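Local coordinates for protein putative enzyme related to aldose 1-epimerase (Salmonella typhimurium, PDB 2HTA) that probably catalyses the interconversion of the alpha and beta anomers of glucose 6-phosphate, acting as a hexose-6-phosphate 1-epimerase, at residues Lys144-Asp149 with Phe172-Ala177; Glu135-Glu140 with Asp149-Ala154; Val73-Asn78 with Asp269-Gly274; Trp257-Ala262 with Lys276-Val281. All blocks are in the same frame, centred on the assembly; numbering follows the deposited sequence.

Contact 1. Residues Lys144-Asp149 with Phe172-Ala177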
loop_
_atom_site.group_PDB
_atom_site.type_symbol
_atom_site.label_atom_id
_atom_site.label_comp_id
_atom_site.label_asym_id
_atom_site.label_seq_id
_atom_site.Cartn_x
_atom_site.Cartn_y
_atom_site.Cartn_z
ATOM N N LYS A 144 -13.251 -21.102 5.785
ATOM C CA LYS A 144 -14.558 -21.297 5.206
ATOM C C LYS A 144 -14.535 -20.937 3.736
ATOM O O LYS A 144 -15.093 -21.672 2.912
ATOM C CB LYS A 144 -15.582 -20.454 5.955
ATOM C CG LYS A 144 -16.966 -21.008 5.791
ATOM C CD LYS A 144 -17.998 -20.120 6.488
ATOM C CE LYS A 144 -19.398 -20.360 5.926
ATOM N NZ LYS A 144 -20.395 -19.685 6.836
ATOM N N TYR A 145 -13.838 -19.852 3.391
ATOM C CA TYR A 145 -13.756 -19.407 1.998
ATOM C C TYR A 145 -12.397 -19.613 1.347
ATOM O O TYR A 145 -12.302 -19.460 0.133
ATOM C CB TYR A 145 -14.227 -17.949 1.833
ATOM C CG TYR A 145 -13.625 -16.979 2.813
ATOM C CD1 TYR A 145 -12.324 -16.473 2.617
ATOM C CD2 TYR A 145 -14.344 -16.531 3.921
ATOM C CE1 TYR A 145 -11.762 -15.592 3.512
ATOM C CE2 TYR A 145 -13.785 -15.615 4.815
ATOM C CZ TYR A 145 -12.471 -15.157 4.600
ATOM O OH TYR A 145 -11.889 -14.277 5.511
ATOM N N TRP A 146 -11.365 -19.998 2.110
ATOM C CA TRP A 146 -10.024 -20.260 1.529
ATOM C C TRP A 146 -9.352 -21.334 2.394
ATOM O O TRP A 146 -8.673 -21.047 3.400
ATOM C CB TRP A 146 -9.214 -18.954 1.422
ATOM C CG TRP A 146 -8.012 -18.978 0.479
ATOM C CD1 TRP A 146 -8.027 -18.995 -0.883
ATOM C CD2 TRP A 146 -6.624 -18.949 0.866
ATOM N NE1 TRP A 146 -6.721 -19.051 -1.363
ATOM C CE2 TRP A 146 -5.856 -18.999 -0.312
ATOM C CE3 TRP A 146 -5.963 -18.916 2.100
ATOM C CZ2 TRP A 146 -4.456 -19.001 -0.296
ATOM C CZ3 TRP A 146 -4.556 -18.916 2.112
ATOM C CH2 TRP A 146 -3.831 -18.948 0.915
ATOM N N PRO A 147 -9.555 -22.605 2.007
ATOM C CA PRO A 147 -9.215 -23.778 2.826
ATOM C C PRO A 147 -7.732 -24.091 2.848
ATOM O O PRO A 147 -7.331 -25.203 2.469
ATOM C CB PRO A 147 -10.038 -24.904 2.172
ATOM C CG PRO A 147 -9.995 -24.502 0.707
ATOM C CD PRO A 147 -10.151 -22.987 0.708
ATOM N N HIS A 148 -6.935 -23.142 3.348
ATOM C CA HIS A 148 -5.493 -23.291 3.504
ATOM C C HIS A 148 -5.100 -22.600 4.822
ATOM O O HIS A 148 -5.531 -21.468 5.099
ATOM C CB HIS A 148 -4.751 -22.548 2.391
ATOM C CG HIS A 148 -5.225 -22.893 1.019
ATOM N ND1 HIS A 148 -4.728 -23.967 0.314
ATOM C CD2 HIS A 148 -6.165 -22.322 0.223
ATOM C CE1 HIS A 148 -5.344 -24.054 -0.861
ATOM N NE2 HIS A 148 -6.223 -23.070 -0.940
ATOM N N ASP A 149 -4.303 -23.271 5.625
ATOM C CA ASP A 149 -3.792 -22.589 6.780
ATOM C C ASP A 149 -2.634 -21.673 6.398
ATOM O O ASP A 149 -1.898 -21.945 5.442
ATOM C CB ASP A 149 -3.463 -23.550 7.902
ATOM C CG ASP A 149 -4.727 -23.907 8.697
ATOM O OD1 ASP A 149 -5.335 -23.047 9.468
ATOM O OD2 ASP A 149 -5.150 -25.018 8.478
ATOM N N PHE A 172 1.105 -23.119 -0.456
ATOM C CA PHE A 172 0.086 -22.597 -1.348
ATOM C C PHE A 172 0.792 -21.756 -2.386
ATOM O O PHE A 172 1.967 -21.460 -2.256
ATOM C CB PHE A 172 -1.027 -21.783 -0.607
ATOM C CG PHE A 172 -0.514 -20.898 0.510
ATOM C CD1 PHE A 172 0.386 -19.881 0.249
ATOM C CD2 PHE A 172 -0.924 -21.094 1.829
ATOM C CE1 PHE A 172 0.891 -19.027 1.292
ATOM C CE2 PHE A 172 -0.420 -20.309 2.858
ATOM C CZ PHE A 172 0.492 -19.243 2.610
ATOM N N ALA A 173 0.050 -21.387 -3.425
ATOM C CA ALA A 173 0.550 -20.528 -4.471
ATOM C C ALA A 173 -0.427 -19.360 -4.552
ATOM O O ALA A 173 -1.642 -19.568 -4.522
ATOM C CB ALA A 173 0.583 -21.291 -5.797
ATOM N N THR A 174 0.098 -18.131 -4.572
ATOM C CA THR A 174 -0.687 -16.903 -4.436
ATOM C C THR A 174 -0.273 -15.819 -5.448
ATOM O O THR A 174 0.773 -15.909 -6.095
ATOM C CB THR A 174 -0.508 -16.220 -3.022
ATOM O OG1 THR A 174 0.868 -15.817 -2.833
ATOM C CG2 THR A 174 -0.890 -17.127 -1.880
ATOM N N THR A 175 -1.108 -14.787 -5.552
ATOM C CA THR A 175 -0.656 -13.536 -6.133
ATOM C C THR A 175 -0.957 -12.436 -5.104
ATOM O O THR A 175 -1.821 -12.589 -4.218
ATOM C CB THR A 175 -1.307 -13.236 -7.494
ATOM O OG1 THR A 175 -2.725 -13.192 -7.342
ATOM C CG2 THR A 175 -0.922 -14.360 -8.591
ATOM N N SER A 176 -0.172 -11.363 -5.144
ATOM C CA SER A 176 -0.234 -10.370 -4.071
ATOM C C SER A 176 0.293 -9.026 -4.576
ATOM O O SER A 176 0.888 -8.961 -5.676
ATOM C CB SER A 176 0.568 -10.801 -2.857
ATOM O OG SER A 176 1.905 -11.142 -3.216
ATOM N N ALA A 177 0.102 -7.986 -3.760
ATOM C CA ALA A 177 0.604 -6.637 -4.053
ATOM C C ALA A 177 0.736 -5.796 -2.774
ATOM O O ALA A 177 -0.006 -6.028 -1.772
ATOM C CB ALA A 177 -0.373 -5.890 -5.003
#
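Trp146 and Phe172 form the centre of this contact, their rings meeting obliquely with planes at 50° and centroids 5.4 Å apart. It is the outer corner of the indole that touches: CH2 of Trp146 comes down over one face of the Phe172 ring, displaced toward its rim, and lies 3.7 Å from Phe172 CD2. The same phenyl ring meets backbone at its edge, where Asp149 O lies in the ring plane 3.4 Å from Phe172 CE2. His148 adds its CB, 4.1 Å from Phe172 CD2, while the methyl CG2 of Thr174 approaches Trp146 CZ2 at 4.3 Å. Phe172 reaches its place with CG wedged between its backbone N and carbonyl carbon (chi1 40°), which turns the ring from the start of strand 172-183 toward the loop. On the loop side, Pro147 is the centre of an inverse gamma turn closed by His148 N and Trp146 O, 2.7 Å apart. This tight reversal folds the imidazole back on the indole, with His148 CD2 3.3 Å above the centre of the Trp146 ring system. Farther out, Trp96 and Pro97 also pack on Trp146, Phe150 touches Phe172, and Phe172 is bonded through its backbone to Ala292. The loop after helix 140-145 is thus joined to the beginning of strand 172-183 by aromatic surfaces, without a hydrogen bond between the two segments. Van der Waals contact probably supplies most of the cohesion, and the Asp149 carbonyl at the phenyl edge may gain a little from the weakly positive ring hydrogens there.

Contact 2. Residues Glu135-Glu140 with Asp149-Ala154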
loop_
_atom_site.group_PDB
_atom_site.type_symbol
_atom_site.label_atom_id
_atom_site.label_comp_id
_atom_site.label_asym_id
_atom_site.label_seq_id
_atom_site.Cartn_x
_atom_site.Cartn_y
_atom_site.Cartn_z
ATOM N N GLU A 135 0.823 -9.611 12.517
ATOM C CA GLU A 135 0.641 -11.016 12.105
ATOM C C GLU A 135 -0.856 -11.288 11.831
ATOM O O GLU A 135 -1.714 -10.857 12.605
ATOM C CB GLU A 135 1.088 -11.906 13.258
ATOM C CG GLU A 135 0.962 -13.396 12.937
ATOM C CD GLU A 135 1.477 -14.243 14.097
ATOM O OE1 GLU A 135 0.767 -14.394 15.097
ATOM O OE2 GLU A 135 2.624 -14.699 14.040
ATOM N N LEU A 136 -1.133 -12.054 10.781
ATOM C CA LEU A 136 -2.484 -12.534 10.506
ATOM C C LEU A 136 -2.416 -14.039 10.411
ATOM O O LEU A 136 -1.475 -14.582 9.840
ATOM C CB LEU A 136 -3.032 -11.938 9.219
ATOM C CG LEU A 136 -4.493 -12.369 8.897
ATOM C CD1 LEU A 136 -5.466 -11.563 9.792
ATOM C CD2 LEU A 136 -4.731 -12.000 7.465
ATOM N N GLN A 137 -3.386 -14.748 11.027
ATOM C CA GLN A 137 -3.401 -16.212 10.903
ATOM C C GLN A 137 -4.732 -16.689 10.394
ATOM O O GLN A 137 -5.756 -16.038 10.594
ATOM C CB GLN A 137 -3.117 -16.887 12.226
ATOM C CG GLN A 137 -1.654 -16.618 12.681
ATOM C CD GLN A 137 -1.275 -17.457 13.832
ATOM O OE1 GLN A 137 -1.672 -17.164 14.949
ATOM N NE2 GLN A 137 -0.506 -18.524 13.585
ATOM N N SER A 138 -4.719 -17.842 9.762
ATOM C CA SER A 138 -5.969 -18.492 9.374
ATOM C C SER A 138 -6.789 -18.861 10.597
ATOM O O SER A 138 -6.272 -18.964 11.725
ATOM C CB SER A 138 -5.664 -19.769 8.544
ATOM O OG SER A 138 -4.683 -20.545 9.177
ATOM N N SER A 139 -8.078 -19.027 10.387
ATOM C CA SER A 139 -8.996 -19.355 11.475
ATOM C C SER A 139 -10.098 -20.174 10.808
ATOM O O SER A 139 -10.130 -20.295 9.579
ATOM C CB SER A 139 -9.597 -18.079 12.003
ATOM O OG SER A 139 -10.390 -17.468 10.992
ATOM N N GLU A 140 -11.040 -20.668 11.616
ATOM C CA GLU A 140 -12.178 -21.359 11.026
ATOM C C GLU A 140 -12.922 -20.454 10.055
ATOM O O GLU A 140 -13.368 -20.903 8.974
ATOM C CB GLU A 140 -13.126 -21.843 12.123
ATOM C CG GLU A 140 -14.404 -22.454 11.503
ATOM C CD GLU A 140 -15.362 -23.030 12.558
ATOM O OE1 GLU A 140 -14.918 -23.222 13.711
ATOM O OE2 GLU A 140 -16.542 -23.289 12.200
ATOM N N ASP A 149 -4.303 -23.271 5.625
ATOM C CA ASP A 149 -3.792 -22.589 6.780
ATOM C C ASP A 149 -2.634 -21.673 6.398
ATOM O O ASP A 149 -1.898 -21.945 5.442
ATOM C CB ASP A 149 -3.463 -23.550 7.902
ATOM C CG ASP A 149 -4.727 -23.907 8.697
ATOM O OD1 ASP A 149 -5.335 -23.047 9.468
ATOM O OD2 ASP A 149 -5.150 -25.018 8.478
ATOM N N PHE A 150 -2.480 -20.592 7.154
ATOM C CA PHE A 150 -1.403 -19.644 6.832
ATOM C C PHE A 150 -1.068 -18.798 8.077
ATOM O O PHE A 150 -1.886 -18.693 9.004
ATOM C CB PHE A 150 -1.839 -18.702 5.666
ATOM C CG PHE A 150 -2.966 -17.710 6.049
ATOM C CD1 PHE A 150 -4.319 -18.026 5.778
ATOM C CD2 PHE A 150 -2.679 -16.482 6.635
ATOM C CE1 PHE A 150 -5.307 -17.111 6.109
ATOM C CE2 PHE A 150 -3.666 -15.588 7.034
ATOM C CZ PHE A 150 -5.018 -15.903 6.741
ATOM N N THR A 151 0.146 -18.239 8.081
ATOM C CA THR A 151 0.505 -17.132 8.973
ATOM C C THR A 151 1.183 -16.088 8.068
ATOM O O THR A 151 2.173 -16.399 7.370
ATOM C CB THR A 151 1.510 -17.570 10.056
ATOM O OG1 THR A 151 0.940 -18.633 10.815
ATOM C CG2 THR A 151 1.800 -16.397 10.977
ATOM N N LEU A 152 0.640 -14.866 8.060
ATOM C CA LEU A 152 1.132 -13.800 7.226
ATOM C C LEU A 152 1.731 -12.773 8.182
ATOM O O LEU A 152 1.112 -12.469 9.222
ATOM C CB LEU A 152 -0.047 -13.107 6.546
ATOM C CG LEU A 152 -0.282 -13.007 5.061
ATOM C CD1 LEU A 152 -1.385 -11.901 4.758
ATOM C CD2 LEU A 152 0.977 -12.785 4.223
ATOM N N LEU A 153 2.958 -12.330 7.884
ATOM C CA LEU A 153 3.637 -11.301 8.649
ATOM C C LEU A 153 3.871 -10.074 7.796
ATOM O O LEU A 153 4.290 -10.203 6.654
ATOM C CB LEU A 153 5.009 -11.790 9.179
ATOM C CG LEU A 153 4.779 -12.952 10.144
ATOM C CD1 LEU A 153 5.873 -13.937 10.211
ATOM C CD2 LEU A 153 4.457 -12.421 11.543
ATOM N N ALA A 154 3.623 -8.892 8.351
ATOM C CA ALA A 154 3.911 -7.623 7.649
ATOM C C ALA A 154 4.881 -6.891 8.590
ATOM O O ALA A 154 4.530 -6.606 9.745
ATOM C CB ALA A 154 2.650 -6.800 7.417
#
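Leu136 and Leu152 exchange the two backbone hydrogen bonds of an antiparallel pair, Leu136 N to Leu152 O and Leu152 N to Leu136 O both 2.8 Å, between strands running at 165°, flanked by the non-hydrogen-bonded pairs Glu135-Leu153 and Gln137-Thr151. On the face carrying those flanking pairs, the amide of Gln137 lies alongside Thr151 and gives an in-plane N-H to its hydroxyl, NE2 to OG1 3.1 Å. The Thr151 methyl CG2 turns the other way, toward the extended chain of Glu135, whose CB also meets Leu153 CD2 at 3.8 Å. Beyond the paired residues Ser138 takes over. Its OG, held between the backbone N and the carbonyl carbon (chi1 48°), donates to Asp149 OD1 at 2.6 Å, on the anti side of the carboxylate, and accepts from Phe150 N at 3.0 Å. Ser138 N in turn reaches Phe150 O, and the Phe150 ring lies flat under the Gln137-Ser138 peptide with Ser138 N 3.5 Å above its centre. The edge of that ring receives CG of Leu136. Arg143 adds a salt bridge to Asp149 OD1. In the antiparallel sheet, strand 130-137 is bordered on its far side by strand 119-125 and strand 151-158 by strand 162-169, while Leu136 and Leu152 rest on Trp118 and the connection between the two strands contains helix 140-145, N-capped by Ser139.

Contact 3. Residues Val73-Asn78 with Asp269-Gly274. With SO4 (sulfate ion), chain C.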
loop_
_atom_site.group_PDB
_atom_site.type_symbol
_atom_site.label_atom_id
_atom_site.label_comp_id
_atom_site.label_asym_id
_atom_site.label_seq_id
_atom_site.Cartn_x
_atom_site.Cartn_y
_atom_site.Cartn_z
ATOM N N VAL A 73 3.919 11.521 2.615
ATOM C CA VAL A 73 4.336 10.746 1.446
ATOM C C VAL A 73 3.198 9.884 0.899
ATOM O O VAL A 73 3.116 9.683 -0.304
ATOM C CB VAL A 73 5.517 9.868 1.797
ATOM C CG1 VAL A 73 5.943 8.991 0.579
ATOM C CG2 VAL A 73 6.685 10.766 2.177
ATOM N N LEU A 74 2.407 9.296 1.782
ATOM C CA LEU A 74 1.273 8.473 1.375
ATOM C C LEU A 74 -0.020 9.252 1.366
ATOM O O LEU A 74 -0.277 10.052 2.244
ATOM C CB LEU A 74 1.104 7.293 2.347
ATOM C CG LEU A 74 2.307 6.327 2.419
ATOM C CD1 LEU A 74 2.077 5.339 3.536
ATOM C CD2 LEU A 74 2.505 5.613 1.025
ATOM N N TRP A 75 -0.868 8.951 0.409
ATOM C CA TRP A 75 -2.177 9.604 0.289
ATOM C C TRP A 75 -3.174 8.693 1.000
ATOM O O TRP A 75 -3.104 7.451 0.880
ATOM C CB TRP A 75 -2.519 9.706 -1.178
ATOM C CG TRP A 75 -3.834 10.373 -1.494
ATOM C CD1 TRP A 75 -4.056 11.736 -1.747
ATOM C CD2 TRP A 75 -5.102 9.734 -1.627
ATOM N NE1 TRP A 75 -5.376 11.942 -2.021
ATOM C CE2 TRP A 75 -6.055 10.751 -1.950
ATOM C CE3 TRP A 75 -5.538 8.400 -1.524
ATOM C CZ2 TRP A 75 -7.383 10.471 -2.153
ATOM C CZ3 TRP A 75 -6.874 8.123 -1.724
ATOM C CH2 TRP A 75 -7.783 9.146 -2.049
ATOM N N LEU A 76 -4.113 9.304 1.716
ATOM C CA LEU A 76 -5.186 8.608 2.392
ATOM C C LEU A 76 -6.484 9.345 2.037
ATOM O O LEU A 76 -6.495 10.560 1.971
ATOM C CB LEU A 76 -4.984 8.651 3.889
ATOM C CG LEU A 76 -5.960 7.855 4.779
ATOM C CD1 LEU A 76 -5.851 6.362 4.610
ATOM C CD2 LEU A 76 -5.722 8.253 6.217
ATOM N N SER A 77 -7.546 8.602 1.745
ATOM C CA SER A 77 -8.828 9.216 1.327
ATOM C C SER A 77 -9.544 9.873 2.506
ATOM O O SER A 77 -9.798 9.233 3.547
ATOM C CB SER A 77 -9.737 8.152 0.702
ATOM O OG SER A 77 -11.032 8.708 0.413
ATOM N N ASN A 78 -9.859 11.154 2.344
ATOM C CA ASN A 78 -10.677 11.889 3.312
ATOM C C ASN A 78 -12.148 11.365 3.357
ATOM O O ASN A 78 -12.958 11.726 4.259
ATOM C CB ASN A 78 -10.612 13.414 3.009
ATOM C CG ASN A 78 -11.246 14.284 4.150
ATOM O OD1 ASN A 78 -12.088 15.180 3.885
ATOM N ND2 ASN A 78 -10.870 14.009 5.409
ATOM N N ASP A 269 -15.751 5.704 -1.559
ATOM C CA ASP A 269 -14.734 5.876 -0.508
ATOM C C ASP A 269 -13.591 6.849 -0.893
ATOM O O ASP A 269 -12.543 6.923 -0.237
ATOM C CB ASP A 269 -14.214 4.486 -0.065
ATOM C CG ASP A 269 -13.579 3.698 -1.185
ATOM O OD1 ASP A 269 -13.208 2.536 -0.914
ATOM O OD2 ASP A 269 -13.425 4.243 -2.317
ATOM N N MET A 270 -13.832 7.597 -1.961
ATOM C CA MET A 270 -12.905 8.593 -2.532
ATOM C C MET A 270 -13.590 9.956 -2.635
ATOM O O MET A 270 -14.750 10.025 -2.982
ATOM C CB MET A 270 -12.492 8.141 -3.954
ATOM C CG MET A 270 -11.359 8.935 -4.569
ATOM S SD MET A 270 -10.400 8.036 -5.815
ATOM C CE MET A 270 -9.883 6.830 -4.606
ATOM N N PRO A 271 -12.860 11.048 -2.371
ATOM C CA PRO A 271 -13.304 12.360 -2.730
ATOM C C PRO A 271 -13.451 12.448 -4.253
ATOM O O PRO A 271 -12.680 11.818 -5.008
ATOM C CB PRO A 271 -12.126 13.242 -2.278
ATOM C CG PRO A 271 -11.476 12.462 -1.241
ATOM C CD PRO A 271 -11.511 11.109 -1.777
ATOM N N ASP A 272 -14.423 13.236 -4.715
ATOM C CA ASP A 272 -14.637 13.387 -6.165
ATOM C C ASP A 272 -13.353 13.797 -6.907
ATOM O O ASP A 272 -13.066 13.295 -8.024
ATOM C CB ASP A 272 -15.721 14.453 -6.441
ATOM C CG ASP A 272 -17.110 13.973 -6.166
ATOM O OD1 ASP A 272 -17.359 12.746 -6.132
ATOM O OD2 ASP A 272 -17.987 14.879 -6.019
ATOM N N ASP A 273 -12.583 14.696 -6.286
ATOM C CA ASP A 273 -11.308 15.158 -6.846
ATOM C C ASP A 273 -10.073 14.407 -6.283
ATOM O O ASP A 273 -8.932 14.853 -6.476
ATOM C CB ASP A 273 -11.114 16.654 -6.605
ATOM C CG ASP A 273 -11.962 17.494 -7.537
ATOM O OD1 ASP A 273 -12.352 16.977 -8.632
ATOM O OD2 ASP A 273 -12.250 18.665 -7.193
ATOM N N GLY A 274 -10.298 13.299 -5.584
ATOM C CA GLY A 274 -9.168 12.540 -4.981
ATOM C C GLY A 274 -8.062 12.169 -5.954
ATOM O O GLY A 274 -6.852 12.216 -5.619
HETATM S S SO4 C . -16.234 15.181 -1.867
HETATM O O1 SO4 C . -14.992 15.970 -1.936
HETATM O O2 SO4 C . -17.322 16.157 -2.058
HETATM O O3 SO4 C . -16.332 14.236 -2.940
HETATM O O4 SO4 C . -16.337 14.557 -0.557
#
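In both Ser77 and Trp75 the first side-chain torsion is anti to the backbone N (chi1 174° and -179°), and the two side chains so reach across to residues 269-271 and 274. For Ser77 this carries OG to the carbonyl of Asp269, to which it donates a hydrogen bond; the separation of OG from Asp269 O, 2.4 Å, is so short that its exact value is doubtful. The same hydroxyl accepts from Asn79 N and lies against Pro271 CD at 3.3 Å, so it ties its own loop to the facing one. Trp75 presents the far rim of its six-membered ring. Met270, bent at chi3 (-62°), crosses it at about a right angle and sets CE 4.0 Å from Trp75 CH2. Pro271 CD lies at the ring edge near its plane, 4.2 Å from Trp75 CZ2, and Gly274 CA comes to 3.9 Å from that same CZ2. Pro271 to Gly274 is a type I beta turn, closed by Gly274 N to Pro271 O at 2.9 Å and held also by Ser264 OG, which bonds to the carbonyls of Pro271 and Asp272. Within the turn, Asp272 N donates a nearly straight bond of 2.8 Å to O3 of a sulfate ion, probably from the crystallisation liquor, which Asn79 ND2 also holds. Asp269 is salt-bridged through OD2 to Arg89, a substrate-binding residue by similarity. The arrangement is consistent with a second shell, in which Asp269 would help to orient Arg89 at the probable substrate site of this mutarotase fold.

Contact 4. Residues Trp257-Ala262 with Lys276-Val281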
loop_
_atom_site.group_PDB
_atom_site.type_symbol
_atom_site.label_atom_id
_atom_site.label_comp_id
_atom_site.label_asym_id
_atom_site.label_seq_id
_atom_site.Cartn_x
_atom_site.Cartn_y
_atom_site.Cartn_z
ATOM N N TRP A 257 -1.281 3.103 -11.358
ATOM C CA TRP A 257 -2.721 3.297 -11.496
ATOM C C TRP A 257 -3.086 4.693 -11.010
ATOM O O TRP A 257 -2.599 5.151 -9.969
ATOM C CB TRP A 257 -3.456 2.268 -10.641
ATOM C CG TRP A 257 -4.943 2.430 -10.630
ATOM C CD1 TRP A 257 -5.776 2.289 -11.684
ATOM C CD2 TRP A 257 -5.753 2.745 -9.498
ATOM N NE1 TRP A 257 -7.087 2.517 -11.290
ATOM C CE2 TRP A 257 -7.092 2.762 -9.933
ATOM C CE3 TRP A 257 -5.478 3.005 -8.145
ATOM C CZ2 TRP A 257 -8.158 3.047 -9.057
ATOM C CZ3 TRP A 257 -6.547 3.287 -7.260
ATOM C CH2 TRP A 257 -7.867 3.296 -7.727
ATOM N N ASN A 258 -3.957 5.346 -11.763
ATOM C CA ASN A 258 -4.750 6.484 -11.255
ATOM C C ASN A 258 -6.117 6.392 -11.904
ATOM O O ASN A 258 -6.195 6.125 -13.085
ATOM C CB ASN A 258 -4.105 7.810 -11.607
ATOM C CG ASN A 258 -4.930 9.000 -11.101
ATOM O OD1 ASN A 258 -5.915 9.356 -11.734
ATOM N ND2 ASN A 258 -4.516 9.633 -9.972
ATOM N N PRO A 259 -7.191 6.567 -11.130
ATOM C CA PRO A 259 -8.543 6.230 -11.654
ATOM C C PRO A 259 -9.028 7.288 -12.610
ATOM O O PRO A 259 -9.918 7.021 -13.387
ATOM C CB PRO A 259 -9.415 6.232 -10.397
ATOM C CG PRO A 259 -8.710 7.107 -9.378
ATOM C CD PRO A 259 -7.223 6.966 -9.699
ATOM N N GLY A 260 -8.417 8.480 -12.579
ATOM C CA GLY A 260 -8.963 9.614 -13.338
ATOM C C GLY A 260 -10.299 10.111 -12.743
ATOM O O GLY A 260 -10.829 9.545 -11.784
ATOM N N PRO A 261 -10.898 11.140 -13.367
ATOM C CA PRO A 261 -12.011 11.841 -12.725
ATOM C C PRO A 261 -13.372 11.105 -12.650
ATOM O O PRO A 261 -13.995 11.121 -11.578
ATOM C CB PRO A 261 -12.082 13.162 -13.510
ATOM C CG PRO A 261 -11.563 12.844 -14.825
ATOM C CD PRO A 261 -10.523 11.744 -14.652
ATOM N N ALA A 262 -13.830 10.468 -13.741
ATOM C CA ALA A 262 -15.108 9.707 -13.732
ATOM C C ALA A 262 -15.157 8.658 -12.611
ATOM O O ALA A 262 -16.086 8.628 -11.769
ATOM C CB ALA A 262 -15.322 9.023 -15.086
ATOM N N LYS A 276 -6.734 13.669 -8.245
ATOM C CA LYS A 276 -5.797 14.749 -8.466
ATOM C C LYS A 276 -4.493 14.655 -7.652
ATOM O O LYS A 276 -3.482 15.155 -8.098
ATOM C CB LYS A 276 -6.453 16.097 -8.165
ATOM C CG LYS A 276 -7.432 16.445 -9.296
ATOM C CD LYS A 276 -8.082 17.796 -9.098
ATOM C CE LYS A 276 -8.864 18.173 -10.364
ATOM N NZ LYS A 276 -9.351 19.602 -10.335
ATOM N N THR A 277 -4.555 14.080 -6.449
ATOM C CA THR A 277 -3.421 14.164 -5.542
ATOM C C THR A 277 -2.805 12.816 -5.141
ATOM O O THR A 277 -2.052 12.732 -4.147
ATOM C CB THR A 277 -3.752 14.998 -4.295
ATOM O OG1 THR A 277 -4.964 14.505 -3.700
ATOM C CG2 THR A 277 -3.941 16.477 -4.726
ATOM N N PHE A 278 -3.056 11.785 -5.952
ATOM C CA PHE A 278 -2.284 10.549 -5.783
ATOM C C PHE A 278 -1.956 9.846 -7.076
ATOM O O PHE A 278 -2.640 10.035 -8.112
ATOM C CB PHE A 278 -2.967 9.598 -4.782
ATOM C CG PHE A 278 -4.129 8.804 -5.369
ATOM C CD1 PHE A 278 -3.920 7.578 -6.023
ATOM C CD2 PHE A 278 -5.436 9.294 -5.256
ATOM C CE1 PHE A 278 -4.992 6.857 -6.564
ATOM C CE2 PHE A 278 -6.528 8.554 -5.780
ATOM C CZ PHE A 278 -6.294 7.346 -6.410
ATOM N N VAL A 279 -0.913 9.012 -7.015
ATOM C CA VAL A 279 -0.662 8.013 -8.047
ATOM C C VAL A 279 -0.324 6.737 -7.280
ATOM O O VAL A 279 0.361 6.799 -6.244
ATOM C CB VAL A 279 0.491 8.411 -9.013
ATOM C CG1 VAL A 279 1.869 8.501 -8.299
ATOM C CG2 VAL A 279 0.624 7.486 -10.190
ATOM N N CYS A 280 -0.828 5.607 -7.778
ATOM C CA CYS A 280 -0.423 4.320 -7.217
ATOM C C CYS A 280 0.721 3.719 -7.959
ATOM O O CYS A 280 0.657 3.571 -9.188
ATOM C CB CYS A 280 -1.594 3.318 -7.164
ATOM S SG CYS A 280 -2.818 3.766 -5.946
ATOM N N VAL A 281 1.771 3.345 -7.209
ATOM C CA VAL A 281 2.905 2.609 -7.777
ATOM C C VAL A 281 3.084 1.396 -6.854
ATOM O O VAL A 281 3.561 1.512 -5.692
ATOM C CB VAL A 281 4.234 3.483 -7.887
ATOM C CG1 VAL A 281 5.472 2.613 -8.324
ATOM C CG2 VAL A 281 4.041 4.758 -8.787
#
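Trp257, Phe278 and Cys280 make an apolar cluster at the end of an antiparallel strand pair, 253-258 with 278-286, in one of the antiparallel sheets of the mutarotase beta fold. Phe278 turns its edge to Trp257, Phe278 CE1 lying 4.0 Å from Trp257 CZ3, with the two ring planes at 49°. Cys280 SG sits at the rim of the indole in its plane, 3.5 Å from Trp257 CE3, a sulfur-aromatic contact. Pro259 closes the group from the other direction, its CD 3.4 Å from Phe278 CZ. Tyr181 also packs against Trp257, Phe278 and Cys280, and Trp75 against Phe278. This aromatic layer adjoins the probable active site: the side chains of Trp257 and Cys280 lie about 4 Å from those of Asp223, substrate-binding by similarity, and Glu282, the inferred catalytic residue, respectively. Farther out the backbones of Trp257 and Cys280 bond to each other both ways, N to O 2.9 Å in each direction. Asn258, its CG anti to the backbone N (chi1 179°), replaces the next backbone bond with its side chain: ND2 donates to Phe278 O at 2.7 Å, somewhat bent, and also to Tyr275 O, while it lies over one face of the Phe278 ring. The other end of the amide caps the turn that leads into the helix: in an Asx turn, Asn258 OD1 accepts from Gly260 N at 2.8 Å.

The four contacts form two touching pairs, with centres about 29 to 31 Å apart from one pair to the other. Contacts 1 and 2, centres 10 Å apart, share Asp149 and meet where Phe172 packs on Phe150, around helix 140-145 at one side of the molecule. Contacts 3 and 4, centres 9 Å apart, meet through Trp75 against Phe278 and Met270 against Pro259. Along the sequence contacts 1 and 2 are interleaved and lie within the loop closed by contact 3, whose segments alternate with those of contact 4. Neighbouring strands 172-183 and 278-286 carry contacts 1 and 4 in one sheet. This sheet thus runs from a peripheral aromatic cluster to the surroundings of the probable catalytic residue Glu282.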